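Local structure of probable O-methyltransferase (Mycobacterium tuberculosis, 6JCL) at residues 15-20 with 44-49; 7-12 with 204-209; 22-27 with 75-80; 37-42 with 95-100. The protein catalyses metal-dependent transfer of a methyl group from S-adenosyl-L-methionine to catechol-like compounds, giving guaiacols, and works as a homodimer. All coordinates share one frame; numbering follows the deposited sequence. Where two conformers were deposited one is given.

Contact 1: residues 15-20 with 44-49; sequences FLDSTL and VSAQQG. With SAH (S-adenosyl-L-homocysteine), chain I.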
# COMPACT_ATOMS: atom_id res chain seq x y z
N PHE A 15 -14.49 -11.81 4.48
CA PHE A 15 -14.86 -11.91 3.08
C PHE A 15 -13.65 -11.73 2.17
O PHE A 15 -13.44 -12.50 1.22
CB PHE A 15 -15.96 -10.88 2.76
CG PHE A 15 -16.25 -10.72 1.28
CD1 PHE A 15 -17.12 -11.59 0.62
CD2 PHE A 15 -15.70 -9.66 0.57
CE1 PHE A 15 -17.39 -11.42 -0.76
CE2 PHE A 15 -15.97 -9.49 -0.78
CZ PHE A 15 -16.81 -10.36 -1.45
N LEU A 16 -12.82 -10.72 2.46
CA LEU A 16 -11.64 -10.48 1.65
C LEU A 16 -10.69 -11.67 1.71
O LEU A 16 -10.11 -12.06 0.69
CB LEU A 16 -10.93 -9.20 2.11
CG LEU A 16 -11.70 -7.87 2.00
CD1 LEU A 16 -10.86 -6.73 2.53
CD2 LEU A 16 -12.08 -7.60 0.56
N ASP A 17 -10.52 -12.27 2.89
CA ASP A 17 -9.68 -13.45 3.01
C ASP A 17 -10.20 -14.58 2.13
O ASP A 17 -9.44 -15.18 1.35
CB ASP A 17 -9.60 -13.91 4.48
CG ASP A 17 -8.76 -13.00 5.34
OD1 ASP A 17 -8.13 -12.05 4.82
OD2 ASP A 17 -8.71 -13.23 6.57
N SER A 18 -11.50 -14.85 2.20
CA SER A 18 -12.09 -15.94 1.43
C SER A 18 -12.06 -15.67 -0.07
O SER A 18 -11.98 -16.62 -0.86
CB SER A 18 -13.53 -16.18 1.89
OG SER A 18 -14.28 -16.86 0.91
N THR A 19 -12.10 -14.41 -0.47
CA THR A 19 -12.23 -14.06 -1.87
C THR A 19 -10.89 -13.90 -2.57
O THR A 19 -10.75 -14.27 -3.74
CB THR A 19 -13.06 -12.77 -1.96
OG1 THR A 19 -14.36 -13.03 -1.41
CG2 THR A 19 -13.18 -12.32 -3.39
N LEU A 20 -9.89 -13.34 -1.87
CA LEU A 20 -8.62 -12.96 -2.48
C LEU A 20 -7.45 -13.83 -2.07
O LEU A 20 -6.44 -13.85 -2.78
CB LEU A 20 -8.29 -11.50 -2.14
CG LEU A 20 -9.31 -10.45 -2.60
CD1 LEU A 20 -8.82 -9.08 -2.17
CD2 LEU A 20 -9.52 -10.51 -4.10
N VAL A 44 0.57 -10.31 11.20
CA VAL A 44 -0.17 -9.54 10.20
C VAL A 44 -1.40 -10.34 9.78
O VAL A 44 -1.40 -11.57 9.77
CB VAL A 44 0.70 -9.20 8.97
CG1 VAL A 44 1.79 -8.22 9.34
CG2 VAL A 44 1.27 -10.46 8.33
N SER A 45 -2.47 -9.63 9.43
CA SER A 45 -3.61 -10.30 8.85
C SER A 45 -3.26 -10.79 7.46
O SER A 45 -2.24 -10.41 6.87
CB SER A 45 -4.79 -9.34 8.77
OG SER A 45 -4.51 -8.36 7.78
N ALA A 46 -4.13 -11.63 6.90
CA ALA A 46 -3.84 -12.17 5.57
C ALA A 46 -3.80 -11.06 4.52
O ALA A 46 -2.95 -11.09 3.62
CB ALA A 46 -4.86 -13.24 5.19
N GLN A 47 -4.72 -10.09 4.58
CA GLN A 47 -4.68 -9.01 3.58
C GLN A 47 -3.40 -8.18 3.72
O GLN A 47 -2.81 -7.73 2.71
CB GLN A 47 -5.91 -8.10 3.70
CG GLN A 47 -7.28 -8.79 3.43
CD GLN A 47 -7.33 -9.57 2.12
OE1 GLN A 47 -7.20 -8.99 1.03
NE2 GLN A 47 -7.53 -10.88 2.21
N GLN A 48 -2.98 -7.93 4.96
CA GLN A 48 -1.76 -7.18 5.22
C GLN A 48 -0.53 -7.94 4.75
O GLN A 48 0.38 -7.36 4.14
CB GLN A 48 -1.64 -6.88 6.71
CG GLN A 48 -2.70 -5.95 7.24
CD GLN A 48 -2.67 -5.87 8.76
OE1 GLN A 48 -2.08 -6.71 9.43
NE2 GLN A 48 -3.32 -4.84 9.30
N GLY A 49 -0.47 -9.23 5.06
CA GLY A 49 0.65 -10.03 4.59
C GLY A 49 0.70 -10.10 3.08
O GLY A 49 1.75 -9.91 2.47
N SAH I . 6.17 -9.47 11.96
CA SAH I . 5.45 -10.55 12.65
CB SAH I . 5.07 -10.10 14.06
CG SAH I . 6.25 -9.56 14.88
SD SAH I . 5.75 -9.39 16.61
C SAH I . 4.20 -10.96 11.88
O SAH I . 3.94 -12.14 11.64
OXT SAH I . 3.46 -10.08 11.46
C5' SAH I . 7.24 -8.56 17.19
C4' SAH I . 8.46 -9.49 17.32
O4' SAH I . 9.58 -8.68 17.58
C3' SAH I . 8.39 -10.49 18.48
O3' SAH I . 8.63 -11.80 17.97
C2' SAH I . 9.50 -10.07 19.43
O2' SAH I . 10.08 -11.14 20.16
C1' SAH I . 10.45 -9.35 18.47
N9 SAH I . 11.38 -8.40 19.10
C8 SAH I . 11.12 -7.55 20.15
N7 SAH I . 12.24 -6.85 20.41
C5 SAH I . 13.20 -7.24 19.53
C6 SAH I . 14.53 -6.85 19.37
N6 SAH I . 15.09 -5.92 20.16
N1 SAH I . 15.27 -7.42 18.36
C2 SAH I . 14.71 -8.40 17.55
N3 SAH I . 13.40 -8.80 17.71
C4 SAH I . 12.67 -8.21 18.70
O HOH W 1 -7.10 -10.14 6.58
O HOH W 2 -6.27 -12.95 8.33

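Contact 2: residues 7-12 with 204-209; sequences PNPPDV and QTVGRK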
# COMPACT_ATOMS: atom_id res chain seq x y z
N PRO A 7 -22.41 -4.73 8.88
CA PRO A 7 -21.06 -5.29 8.76
C PRO A 7 -20.02 -4.41 9.45
O PRO A 7 -20.13 -3.18 9.51
CB PRO A 7 -20.83 -5.36 7.24
CG PRO A 7 -22.23 -5.44 6.66
CD PRO A 7 -23.05 -4.54 7.57
N ASN A 8 -19.01 -5.06 9.97
CA ASN A 8 -17.92 -4.39 10.66
C ASN A 8 -16.63 -4.78 9.95
O ASN A 8 -16.65 -5.65 9.08
CB ASN A 8 -17.88 -4.80 12.14
CG ASN A 8 -17.94 -6.30 12.34
OD1 ASN A 8 -17.17 -7.05 11.75
ND2 ASN A 8 -18.87 -6.74 13.18
N PRO A 9 -15.51 -4.13 10.25
CA PRO A 9 -14.28 -4.39 9.47
C PRO A 9 -13.81 -5.83 9.62
O PRO A 9 -13.35 -6.42 8.64
CB PRO A 9 -13.27 -3.38 10.04
CG PRO A 9 -14.19 -2.21 10.49
CD PRO A 9 -15.39 -2.91 11.09
N PRO A 10 -13.91 -6.47 10.81
CA PRO A 10 -13.56 -7.90 10.85
C PRO A 10 -14.38 -8.76 9.90
O PRO A 10 -13.81 -9.64 9.22
CB PRO A 10 -13.81 -8.29 12.32
CG PRO A 10 -13.48 -7.02 13.06
CD PRO A 10 -14.07 -5.92 12.18
N ASP A 11 -15.70 -8.52 9.81
CA ASP A 11 -16.54 -9.26 8.86
C ASP A 11 -16.07 -9.05 7.43
O ASP A 11 -16.05 -9.99 6.63
CB ASP A 11 -18.00 -8.81 8.94
CG ASP A 11 -18.66 -9.12 10.27
OD1 ASP A 11 -18.36 -10.16 10.88
OD2 ASP A 11 -19.48 -8.28 10.70
N VAL A 12 -15.75 -7.81 7.08
CA VAL A 12 -15.28 -7.51 5.74
C VAL A 12 -13.96 -8.22 5.47
O VAL A 12 -13.77 -8.81 4.40
CB VAL A 12 -15.16 -5.99 5.54
CG1 VAL A 12 -14.46 -5.69 4.20
CG2 VAL A 12 -16.55 -5.38 5.57
N GLN A 204 -4.07 4.86 7.41
CA GLN A 204 -4.85 4.25 8.49
C GLN A 204 -5.67 3.08 7.97
O GLN A 204 -6.29 3.18 6.91
CB GLN A 204 -5.82 5.27 9.09
CG GLN A 204 -5.16 6.58 9.51
CD GLN A 204 -6.15 7.50 10.20
OE1 GLN A 204 -6.74 7.13 11.24
NE2 GLN A 204 -6.38 8.68 9.62
N THR A 205 -5.68 1.98 8.73
CA THR A 205 -6.36 0.76 8.30
C THR A 205 -7.33 0.28 9.36
O THR A 205 -7.20 0.61 10.55
CB THR A 205 -5.38 -0.38 7.98
OG1 THR A 205 -4.65 -0.76 9.15
CG2 THR A 205 -4.41 0.05 6.86
N VAL A 206 -8.31 -0.50 8.92
CA VAL A 206 -9.16 -1.25 9.83
C VAL A 206 -9.26 -2.66 9.27
O VAL A 206 -8.80 -2.95 8.15
CB VAL A 206 -10.57 -0.63 10.00
CG1 VAL A 206 -10.47 0.68 10.83
CG2 VAL A 206 -11.23 -0.37 8.64
N GLY A 207 -9.84 -3.55 10.05
CA GLY A 207 -9.98 -4.94 9.64
C GLY A 207 -10.02 -5.83 10.87
O GLY A 207 -10.48 -5.42 11.93
N ARG A 208 -9.51 -7.05 10.69
CA ARG A 208 -9.50 -8.02 11.78
C ARG A 208 -8.80 -7.47 13.01
O ARG A 208 -9.21 -7.76 14.15
CB ARG A 208 -8.83 -9.31 11.31
CG ARG A 208 -8.96 -10.48 12.28
CD ARG A 208 -8.42 -11.74 11.61
NE ARG A 208 -8.43 -11.56 10.16
CZ ARG A 208 -9.34 -12.08 9.34
NH1 ARG A 208 -9.27 -11.83 8.05
NH2 ARG A 208 -10.32 -12.84 9.82
N LYS A 209 -7.74 -6.69 12.82
CA LYS A 209 -6.91 -6.26 13.93
C LYS A 209 -7.30 -4.91 14.51
O LYS A 209 -6.63 -4.42 15.42
CB LYS A 209 -5.43 -6.25 13.50
CG LYS A 209 -4.96 -7.64 13.03
CD LYS A 209 -3.49 -7.61 12.61
CE LYS A 209 -2.62 -7.23 13.79
NZ LYS A 209 -1.14 -7.40 13.46

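Contact 3: residues 22-27 with 75-80; sequences GDDPAL and TIWLAR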
# COMPACT_ATOMS: atom_id res chain seq x y z
N GLY A 22 -8.08 -17.20 -0.04
CA GLY A 22 -8.57 -18.58 -0.08
C GLY A 22 -7.89 -19.45 0.95
O GLY A 22 -7.27 -18.98 1.91
N ASP A 23 -8.01 -20.76 0.77
CA ASP A 23 -7.35 -21.69 1.67
C ASP A 23 -5.84 -21.65 1.44
O ASP A 23 -5.37 -21.73 0.30
CB ASP A 23 -7.88 -23.11 1.49
CG ASP A 23 -9.37 -23.15 1.27
OD1 ASP A 23 -10.11 -22.86 2.24
OD2 ASP A 23 -9.81 -23.47 0.15
N ASP A 24 -5.09 -21.50 2.52
CA ASP A 24 -3.63 -21.43 2.47
C ASP A 24 -3.11 -22.35 3.57
O ASP A 24 -2.91 -21.92 4.71
CB ASP A 24 -3.14 -20.00 2.66
CG ASP A 24 -1.66 -19.84 2.30
OD1 ASP A 24 -0.86 -20.76 2.60
OD2 ASP A 24 -1.32 -18.80 1.69
N PRO A 25 -2.92 -23.63 3.26
CA PRO A 25 -2.52 -24.59 4.31
C PRO A 25 -1.17 -24.29 4.91
O PRO A 25 -0.92 -24.66 6.07
CB PRO A 25 -2.54 -25.94 3.57
CG PRO A 25 -2.54 -25.61 2.12
CD PRO A 25 -3.12 -24.26 1.95
N ALA A 26 -0.26 -23.65 4.17
CA ALA A 26 1.02 -23.28 4.78
C ALA A 26 0.83 -22.24 5.88
O ALA A 26 1.41 -22.35 6.97
CB ALA A 26 1.98 -22.74 3.71
N LEU A 27 -0.02 -21.25 5.63
CA LEU A 27 -0.27 -20.26 6.68
C LEU A 27 -1.17 -20.82 7.77
O LEU A 27 -1.00 -20.46 8.95
CB LEU A 27 -0.88 -19.01 6.08
CG LEU A 27 0.09 -18.29 5.13
CD1 LEU A 27 -0.66 -17.22 4.41
CD2 LEU A 27 1.30 -17.71 5.85
N THR A 75 6.99 -12.99 7.41
CA THR A 75 8.19 -13.44 6.70
C THR A 75 7.85 -14.34 5.52
O THR A 75 8.46 -14.22 4.45
CB THR A 75 9.07 -14.20 7.68
OG1 THR A 75 9.00 -13.56 8.97
CG2 THR A 75 10.52 -14.24 7.17
N ILE A 76 6.90 -15.26 5.71
CA ILE A 76 6.48 -16.14 4.63
C ILE A 76 5.97 -15.32 3.45
O ILE A 76 6.33 -15.58 2.29
CB ILE A 76 5.39 -17.12 5.13
CG1 ILE A 76 6.01 -18.20 6.04
CG2 ILE A 76 4.67 -17.76 3.95
CD1 ILE A 76 4.97 -19.00 6.87
N TRP A 77 5.13 -14.32 3.72
CA TRP A 77 4.60 -13.46 2.67
C TRP A 77 5.71 -12.68 1.96
O TRP A 77 5.71 -12.56 0.73
CB TRP A 77 3.59 -12.49 3.27
CG TRP A 77 2.23 -13.08 3.58
CD1 TRP A 77 1.67 -13.24 4.83
CD2 TRP A 77 1.25 -13.53 2.64
NE1 TRP A 77 0.39 -13.76 4.70
CE2 TRP A 77 0.10 -13.93 3.37
CE3 TRP A 77 1.21 -13.60 1.24
CZ2 TRP A 77 -1.05 -14.42 2.76
CZ3 TRP A 77 0.06 -14.11 0.62
CH2 TRP A 77 -1.06 -14.51 1.39
N LEU A 78 6.66 -12.15 2.72
CA LEU A 78 7.77 -11.44 2.09
C LEU A 78 8.58 -12.38 1.21
O LEU A 78 8.95 -12.03 0.09
CB LEU A 78 8.67 -10.81 3.16
CG LEU A 78 8.04 -9.61 3.83
CD1 LEU A 78 8.83 -9.23 5.09
CD2 LEU A 78 7.97 -8.45 2.84
N ALA A 79 8.82 -13.61 1.69
CA ALA A 79 9.61 -14.57 0.93
C ALA A 79 8.88 -15.00 -0.33
O ALA A 79 9.50 -15.19 -1.38
CB ALA A 79 9.96 -15.78 1.78
N ARG A 80 7.56 -15.12 -0.25
CA ARG A 80 6.77 -15.40 -1.44
C ARG A 80 6.93 -14.30 -2.47
O ARG A 80 7.06 -14.58 -3.68
CB ARG A 80 5.30 -15.56 -1.04
CG ARG A 80 4.99 -16.89 -0.39
CD ARG A 80 3.59 -16.83 0.21
NE ARG A 80 3.16 -18.16 0.64
CZ ARG A 80 2.00 -18.42 1.23
NH1 ARG A 80 1.71 -19.67 1.57
NH2 ARG A 80 1.13 -17.44 1.47

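Contact 4: residues 37-42 with 95-100; sequences AELPRI and PKHAEV. With SAH (S-adenosyl-L-homocysteine), chain I.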
# COMPACT_ATOMS: atom_id res chain seq x y z
N ALA A 37 2.86 -23.23 20.40
CA ALA A 37 3.97 -22.69 21.17
C ALA A 37 3.58 -21.46 22.00
O ALA A 37 4.45 -20.86 22.63
CB ALA A 37 5.15 -22.36 20.25
N GLU A 38 2.30 -21.11 22.01
CA GLU A 38 1.77 -20.01 22.83
C GLU A 38 2.35 -18.66 22.44
O GLU A 38 2.55 -17.78 23.29
CB GLU A 38 1.99 -20.28 24.33
CG GLU A 38 1.26 -21.52 24.80
CD GLU A 38 1.46 -21.79 26.28
OE1 GLU A 38 2.62 -21.95 26.71
OE2 GLU A 38 0.45 -21.82 27.01
N LEU A 39 2.63 -18.47 21.16
CA LEU A 39 3.01 -17.15 20.69
C LEU A 39 1.80 -16.22 20.72
O LEU A 39 0.67 -16.67 20.48
CB LEU A 39 3.59 -17.22 19.28
CG LEU A 39 5.09 -17.46 19.13
CD1 LEU A 39 5.60 -18.67 19.88
CD2 LEU A 39 5.45 -17.56 17.65
N PRO A 40 1.99 -14.94 21.02
CA PRO A 40 0.87 -14.00 20.95
C PRO A 40 0.29 -13.96 19.54
O PRO A 40 1.02 -14.02 18.55
CB PRO A 40 1.51 -12.66 21.34
CG PRO A 40 2.98 -12.83 21.08
CD PRO A 40 3.27 -14.29 21.33
N ARG A 41 -1.03 -13.85 19.46
CA ARG A 41 -1.72 -13.88 18.17
C ARG A 41 -1.77 -12.47 17.58
O ARG A 41 -2.81 -11.83 17.48
CB ARG A 41 -3.11 -14.48 18.35
CG ARG A 41 -3.04 -15.84 19.01
CD ARG A 41 -4.39 -16.49 19.19
NE ARG A 41 -4.70 -17.36 18.06
CZ ARG A 41 -5.75 -18.16 18.01
NH1 ARG A 41 -5.95 -18.92 16.93
NH2 ARG A 41 -6.60 -18.22 19.03
N ILE A 42 -0.59 -12.00 17.16
CA ILE A 42 -0.44 -10.61 16.73
C ILE A 42 0.23 -10.50 15.36
O ILE A 42 0.77 -9.45 15.01
CB ILE A 42 0.36 -9.81 17.78
CG1 ILE A 42 1.79 -10.34 17.90
CG2 ILE A 42 -0.39 -9.78 19.17
CD1 ILE A 42 2.70 -9.50 18.84
N PRO A 95 14.59 -16.70 21.24
CA PRO A 95 14.94 -17.98 20.60
C PRO A 95 13.74 -18.87 20.32
O PRO A 95 13.71 -19.55 19.29
CB PRO A 95 15.91 -18.63 21.60
CG PRO A 95 16.51 -17.46 22.34
CD PRO A 95 15.43 -16.42 22.43
N LYS A 96 12.74 -18.88 21.21
CA LYS A 96 11.58 -19.73 20.99
C LYS A 96 10.78 -19.27 19.77
O LYS A 96 10.29 -20.09 19.00
CB LYS A 96 10.72 -19.77 22.24
CG LYS A 96 9.57 -20.76 22.15
CD LYS A 96 8.55 -20.51 23.25
CE LYS A 96 7.44 -21.54 23.19
NZ LYS A 96 6.33 -21.21 24.12
N HIS A 97 10.64 -17.95 19.59
CA HIS A 97 9.97 -17.46 18.38
C HIS A 97 10.76 -17.86 17.14
O HIS A 97 10.18 -18.34 16.16
CB HIS A 97 9.82 -15.93 18.45
CG HIS A 97 8.93 -15.49 19.56
ND1 HIS A 97 8.49 -14.19 19.69
CD2 HIS A 97 8.40 -16.17 20.61
CE1 HIS A 97 7.72 -14.10 20.76
NE2 HIS A 97 7.67 -15.28 21.35
N ALA A 98 12.08 -17.69 17.17
CA ALA A 98 12.89 -18.05 16.01
C ALA A 98 12.73 -19.53 15.65
O ALA A 98 12.65 -19.88 14.47
CB ALA A 98 14.37 -17.75 16.28
N GLU A 99 12.67 -20.41 16.66
CA GLU A 99 12.56 -21.84 16.37
C GLU A 99 11.23 -22.17 15.71
O GLU A 99 11.18 -22.94 14.74
CB GLU A 99 12.74 -22.65 17.65
CG GLU A 99 13.60 -23.89 17.48
CD GLU A 99 14.86 -23.65 16.64
OE1 GLU A 99 15.22 -24.55 15.85
OE2 GLU A 99 15.49 -22.58 16.78
N VAL A 100 10.14 -21.59 16.22
CA VAL A 100 8.82 -21.76 15.60
C VAL A 100 8.82 -21.21 14.18
O VAL A 100 8.29 -21.85 13.26
CB VAL A 100 7.75 -21.08 16.47
CG1 VAL A 100 6.40 -21.03 15.73
CG2 VAL A 100 7.62 -21.81 17.80
N SAH I . 6.17 -9.47 11.96
CA SAH I . 5.45 -10.55 12.65
CB SAH I . 5.07 -10.10 14.06
CG SAH I . 6.25 -9.56 14.88
SD SAH I . 5.75 -9.39 16.61
C SAH I . 4.20 -10.96 11.88
O SAH I . 3.94 -12.14 11.64
OXT SAH I . 3.46 -10.08 11.46
C5' SAH I . 7.24 -8.56 17.19
C4' SAH I . 8.46 -9.49 17.32
O4' SAH I . 9.58 -8.68 17.58
C3' SAH I . 8.39 -10.49 18.48
O3' SAH I . 8.63 -11.80 17.97
C2' SAH I . 9.50 -10.07 19.43
O2' SAH I . 10.08 -11.14 20.16
C1' SAH I . 10.45 -9.35 18.47
N9 SAH I . 11.38 -8.40 19.10
C8 SAH I . 11.12 -7.55 20.15
N7 SAH I . 12.24 -6.85 20.41
C5 SAH I . 13.20 -7.24 19.53
C6 SAH I . 14.53 -6.85 19.37
N6 SAH I . 15.09 -5.92 20.16
N1 SAH I . 15.27 -7.42 18.36
C2 SAH I . 14.71 -8.40 17.55
N3 SAH I . 13.40 -8.80 17.71
C4 SAH I . 12.67 -8.21 18.70

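Contact 1: residues 15-20 with 44-49
A first torsion of -73° lays the D17 side chain beside its own backbone N, anti to the carbonyl carbon, and carries the carboxylate across to Q47. Q47 starts in the same way but then bends at chi2 (-51°), bringing its amide against helix 9-21. The two groups are joined by one nearly straight bond: Q47 NE2 donates to D17 OD1 over 2.9 Å, with 170° at the hydrogen. It uses the oxygen's anti lone pair, and the acceptor lies in the plane of the amide.

D17 OD2 is also turned to R208, a pair modelled too close for its details to be trusted, and two waters add to this. One donates to D17 OD1 at 2.8 Å and accepts from Q47 N, while the second gives a hydrogen to D17 OD2 and takes one from A46 N. Aspartate suits the place because, through the two waters, its oxygens serve the N-H groups of A46 and Q47, which have no carbonyl one turn earlier in the helix. The small CB of A46 fits 3.5 Å from D17 OD1. L16 CB touches Q47 CD at 3.6 Å, and L20 CD1 comes equally near Q47 OE1, which accepts from A202 N of the second subunit.

S45 and Q48 form a capping box, with S45 OG accepting from Q48 N at 3.2 Å. V44 N donates to the SAH carboxylate atom OXT at 2.9 Å. Helix 9-21 thus lies against the first turn of helix 46-58, with L16 and L20 also packing on the second subunit and V44 resting on helix 73-82.

Contact 2: residues 7-12 with 204-209
P9 and P10 at the start of helix 9-21 pass close to G207 and R208, with CA atoms only 4.3 Å apart for P9 and G207, and G207 adopts phi 152° and psi -149°, a region where a CB would collide with the carbonyl O of V206 and only glycine is comfortable. P9 CB settles 3.4 Å from G207 N, and P9 CB and CG lie against V206, the two CB atoms being 3.9 Å apart. P10 CG and CD each lie 3.6 Å from G207 O. The contact is thus one of ring carbons against peptide and a valine.

Prolines fit the first turn of a helix, where a residue needs no N-H to bond backward. The first N-H of the helix, that of D11, is taken by N8 OD1 at 2.8 Å, nearly along the C=O axis. D11 OD2 answers with a weak bond from N8 N, completing a capping box.

R208 N donates to D13, further along the helix. The contact lies near the end of strand 198-206, the outermost of the sheet within the chain on this side, before the chain returns in strand 212-219. T205 and V206 pair antiparallel with a strand of the second subunit, so that the helix start sits where the sheet runs on through the dimer.

Contact 3: residues 22-27 with 75-80
L27, in the first turn of helix 25-36, packs against I76, W77 and R80 of helix 73-82, joining N-terminal helix 25-36 to helix 73-82, which packs on the Rossmann-like sheet of a class I methyltransferase. Its CB points toward the other helix, and a first torsion of -65° turns CG toward the arginine, 3.9 Å from R80 NH2. There the chain forks. CD1 crosses W77 at about a right angle and presses obliquely on the indole, 3.3 Å from CZ2, while also lying 3.4 Å from R80 NH2. CD2 takes the other direction and slides past I76, coming to 3.9 Å from CG2. Leucine suits the place because each of its two methyls meets an apolar partner, and the tryptophan offers a broad surface for one of them.

R80 reaches in from the opposite direction on a chain extended from CG to NE. Its guanidinium has NH2 over one face of the W77 ring, toward the rim, while I76 CG2 covers one face of the guanidinium itself. Held this way, the group presents both terminal nitrogens to D24, each to its own oxygen, in an end-on salt bridge with the two planes only 22° apart. R80 NH2 meets D24 OD2 at 2.8 Å, tilted a little out of plane. An arginine is apt here, long enough to span the gap and flat enough to match a carboxylate.

D24 is also the N-cap of helix 25-36. Its OD1 therefore serves two donors: R80 NH1 at 3.0 Å on the syn lone pair, and L27 N at 3.2 Å from above the carboxylate plane.

Contact 4: residues 37-42 with 95-100
H97 ND1, whose ring is covered on one face by L39, donates a hydrogen bond of 2.9 Å to the ribose hydroxyl O3' of SAH, with 163° at the hydrogen. The hydroxyl meets the ring at its edge, near its plane, while L39 packs over one face: its CG sits 4.2 Å from the ring centroid and 25° off the normal, a CH-pi contact shifted toward the rim, with CD1 beside H97 CD2. Histidine suits this position because it can give an edge N-H to the sugar while offering a flat face to a leucine.

The other branch of L39, CD2, meets V100 CG1 tip to tip at 4.1 Å. One turn on from H97, V100 CG2 packs on A37 CB at 3.5 Å, where a small residue lets the loop come close. K96 stretches fully extended, with CG anti to the backbone N (-174°), to bring NZ to A37 O; that distance is modelled implausibly short, so the details of the bond are doubtful.

A37 leaves helix 25-36, and E38, with positive phi, is the C-prime residue of a Schellman motif in which L39 N returns to S34 O. The turn sends the chain past helix 95-107 to I42, whose CD1 lies 3.8 Å from SAH SD. With E92, which ends strand 87-92 and also hydrogen-bonds SAH, H97 belongs to the cofactor pocket, an arrangement consistent with class I methyltransferases, where an acidic residue at the end of the second strand typically holds the ribose hydroxyls.

In the fold
The first segments of the contacts run in the order 2, 1, 3, 4 along the N-terminal part of the chain. Contact 2 closes the longest loop, enclosing the others, while contacts 1, 3 and 4 interleave. Contacts 1 and 2 share helix 9-21, lie 11 Å apart between centres and both touch the second subunit. Contact 3 is likewise 11 Å from contact 1, and contact 4 lies 21 Å from it. Contacts 1 and 4 both reach SAH, at its carboxylate and ribose respectively. K209 of contact 2 probably hydrogen-bonds I42 O of contact 4, although their centres are 25 Å apart. The N-terminal helices and loop thus connect the dimer interface with the cofactor pocket.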